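PDB 3L7T: VOC domain-containing protein from Streptococcus mutans, which binds zinc and belongs to the glyoxalase (vicinal oxygen chelate) superfamily, and may have lactoylglutathione lyase activity, as some relatives do. Local coordinates for residues A[18-23]-A[124-130]. Residues are numbered along the deposited sequence; the frame is centred on the assembly and turned at random.
Sequences KSYEFY and DPDGLPL
Ser-19 of helix 16-26 faces Asp-126 through water where, in this VOC (glyoxalase) fold, the helix packs on the type I beta turn 124-127 between strands 118-123 and 129-133. Ser-19 OG and Asp-126 OD2, 3.8 Å apart, are linked by two waters; one of them also bonds weakly to Asp-124 OD2. The other carboxylate oxygen of Asp-126 is hydrogen-bonded to Ser-14 OG, just ahead of the helix.

Phe-22 lays its ring against the turn, CG anti to the backbone N (chi1 178°). Pro-125 CD sits over one face, 3.7 Å from the ring centroid, and Asp-124 CA lies beside it over the same ring, both as CH-pi contacts. At the ring edge, in plane, Leu-130 CD1 comes within 3.8 Å of Phe-22 CE2, while Phe-122 adds to the apolar core around them.

Tyr-23 OH lies against Leu-128 CD2 and Leu-130 CD1, and Tyr-23 OH donates to Asp-124 OD2 at 2.7 Å. The oxygen is met on its anti side, tilted somewhat out of the carboxylate plane, with ring and carboxylate planes 72° apart. Asp-124 is thus held at both oxygens: OD1 closes an Asx turn by accepting from Asp-126 N at 2.7 Å, and from the opposite face of the carboxylate Leu-128 N reaches the same OD1 at 2.9 Å, the straighter bond at 163°.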
# COMPACT_ATOMS: atom_id res chain seq x y z
N LYS A 18 8.58 9.14 15.74
CA LYS A 18 7.18 9.31 16.06
C LYS A 18 6.39 8.17 15.42
O LYS A 18 5.47 7.63 16.02
CB LYS A 18 6.66 10.66 15.56
CG LYS A 18 7.05 11.84 16.44
CD LYS A 18 6.30 13.10 16.06
CE LYS A 18 5.93 13.90 17.29
NZ LYS A 18 7.11 13.96 18.20
N SER A 19 6.81 7.76 14.22
CA SER A 19 6.10 6.68 13.52
C SER A 19 6.47 5.32 14.09
O SER A 19 5.65 4.41 14.11
CB SER A 19 6.37 6.75 12.02
OG SER A 19 5.82 7.96 11.53
N TYR A 20 7.68 5.19 14.62
CA TYR A 20 8.08 3.96 15.28
C TYR A 20 7.21 3.80 16.52
O TYR A 20 6.65 2.73 16.78
CB TYR A 20 9.56 4.05 15.70
CG TYR A 20 10.05 2.80 16.40
CD1 TYR A 20 10.93 1.94 15.76
CD2 TYR A 20 9.67 2.52 17.70
CE1 TYR A 20 11.40 0.78 16.40
CE2 TYR A 20 10.11 1.34 18.34
CZ TYR A 20 10.95 0.49 17.68
OH TYR A 20 11.40 -0.64 18.34
N GLU A 21 7.08 4.87 17.29
CA GLU A 21 6.15 4.87 18.43
C GLU A 21 4.72 4.44 18.03
O GLU A 21 4.11 3.56 18.67
CB GLU A 21 6.14 6.26 19.08
CG GLU A 21 5.01 6.51 20.09
CD GLU A 21 5.09 5.62 21.34
OE1 GLU A 21 6.22 5.27 21.76
OE2 GLU A 21 4.02 5.26 21.89
N PHE A 22 4.19 5.03 16.97
CA PHE A 22 2.83 4.73 16.53
C PHE A 22 2.68 3.25 16.15
O PHE A 22 1.83 2.54 16.68
CB PHE A 22 2.46 5.64 15.34
CG PHE A 22 1.08 5.38 14.77
CD1 PHE A 22 -0.04 5.97 15.36
CD2 PHE A 22 0.90 4.60 13.63
CE1 PHE A 22 -1.30 5.81 14.78
CE2 PHE A 22 -0.35 4.44 13.06
CZ PHE A 22 -1.47 5.00 13.67
N TYR A 23 3.46 2.79 15.18
CA TYR A 23 3.34 1.42 14.66
C TYR A 23 3.72 0.31 15.66
O TYR A 23 3.11 -0.77 15.68
CB TYR A 23 4.13 1.29 13.34
CG TYR A 23 3.44 1.99 12.15
CD1 TYR A 23 2.33 1.42 11.53
CD2 TYR A 23 3.87 3.25 11.70
CE1 TYR A 23 1.65 2.05 10.52
CE2 TYR A 23 3.18 3.91 10.67
CZ TYR A 23 2.07 3.30 10.07
OH TYR A 23 1.37 3.92 9.05
N ASP A 124 -2.37 7.43 10.43
CA ASP A 124 -1.04 7.41 11.00
C ASP A 124 -0.59 8.86 11.16
O ASP A 124 -1.34 9.78 10.77
CB ASP A 124 -0.09 6.50 10.19
CG ASP A 124 0.73 7.23 9.12
OD1 ASP A 124 0.38 8.36 8.67
OD2 ASP A 124 1.72 6.57 8.65
N PRO A 125 0.54 9.08 11.84
CA PRO A 125 0.99 10.44 12.12
C PRO A 125 1.15 11.32 10.89
O PRO A 125 1.15 12.56 11.02
CB PRO A 125 2.35 10.22 12.80
CG PRO A 125 2.21 8.88 13.46
CD PRO A 125 1.40 8.07 12.48
N ASP A 126 1.31 10.72 9.71
CA ASP A 126 1.45 11.46 8.44
C ASP A 126 0.17 11.44 7.61
O ASP A 126 0.18 11.82 6.43
CB ASP A 126 2.63 10.93 7.64
CG ASP A 126 3.97 11.25 8.31
OD1 ASP A 126 4.21 12.45 8.53
OD2 ASP A 126 4.69 10.33 8.77
N GLY A 127 -0.94 11.12 8.27
CA GLY A 127 -2.27 11.14 7.66
C GLY A 127 -2.56 9.97 6.71
O GLY A 127 -3.46 10.05 5.85
N LEU A 128 -1.77 8.91 6.83
CA LEU A 128 -1.99 7.73 5.96
C LEU A 128 -3.28 7.06 6.47
O LEU A 128 -3.37 6.71 7.65
CB LEU A 128 -0.83 6.76 6.13
CG LEU A 128 -0.96 5.42 5.38
CD1 LEU A 128 -1.13 5.76 3.91
CD2 LEU A 128 0.29 4.56 5.64
N PRO A 129 -4.31 6.91 5.60
CA PRO A 129 -5.53 6.25 6.10
C PRO A 129 -5.33 4.74 6.33
O PRO A 129 -4.83 4.03 5.43
CB PRO A 129 -6.55 6.47 4.97
CG PRO A 129 -6.02 7.61 4.15
CD PRO A 129 -4.48 7.45 4.25
N LEU A 130 -5.68 4.29 7.52
CA LEU A 130 -5.63 2.89 7.90
C LEU A 130 -7.02 2.47 8.33
O LEU A 130 -7.81 3.28 8.78
CB LEU A 130 -4.64 2.66 9.07
CG LEU A 130 -3.23 3.18 8.83
CD1 LEU A 130 -2.35 3.08 10.10
CD2 LEU A 130 -2.56 2.45 7.59
O HOH W 1 3.60 8.07 9.87
O HOH W 2 5.91 10.83 11.06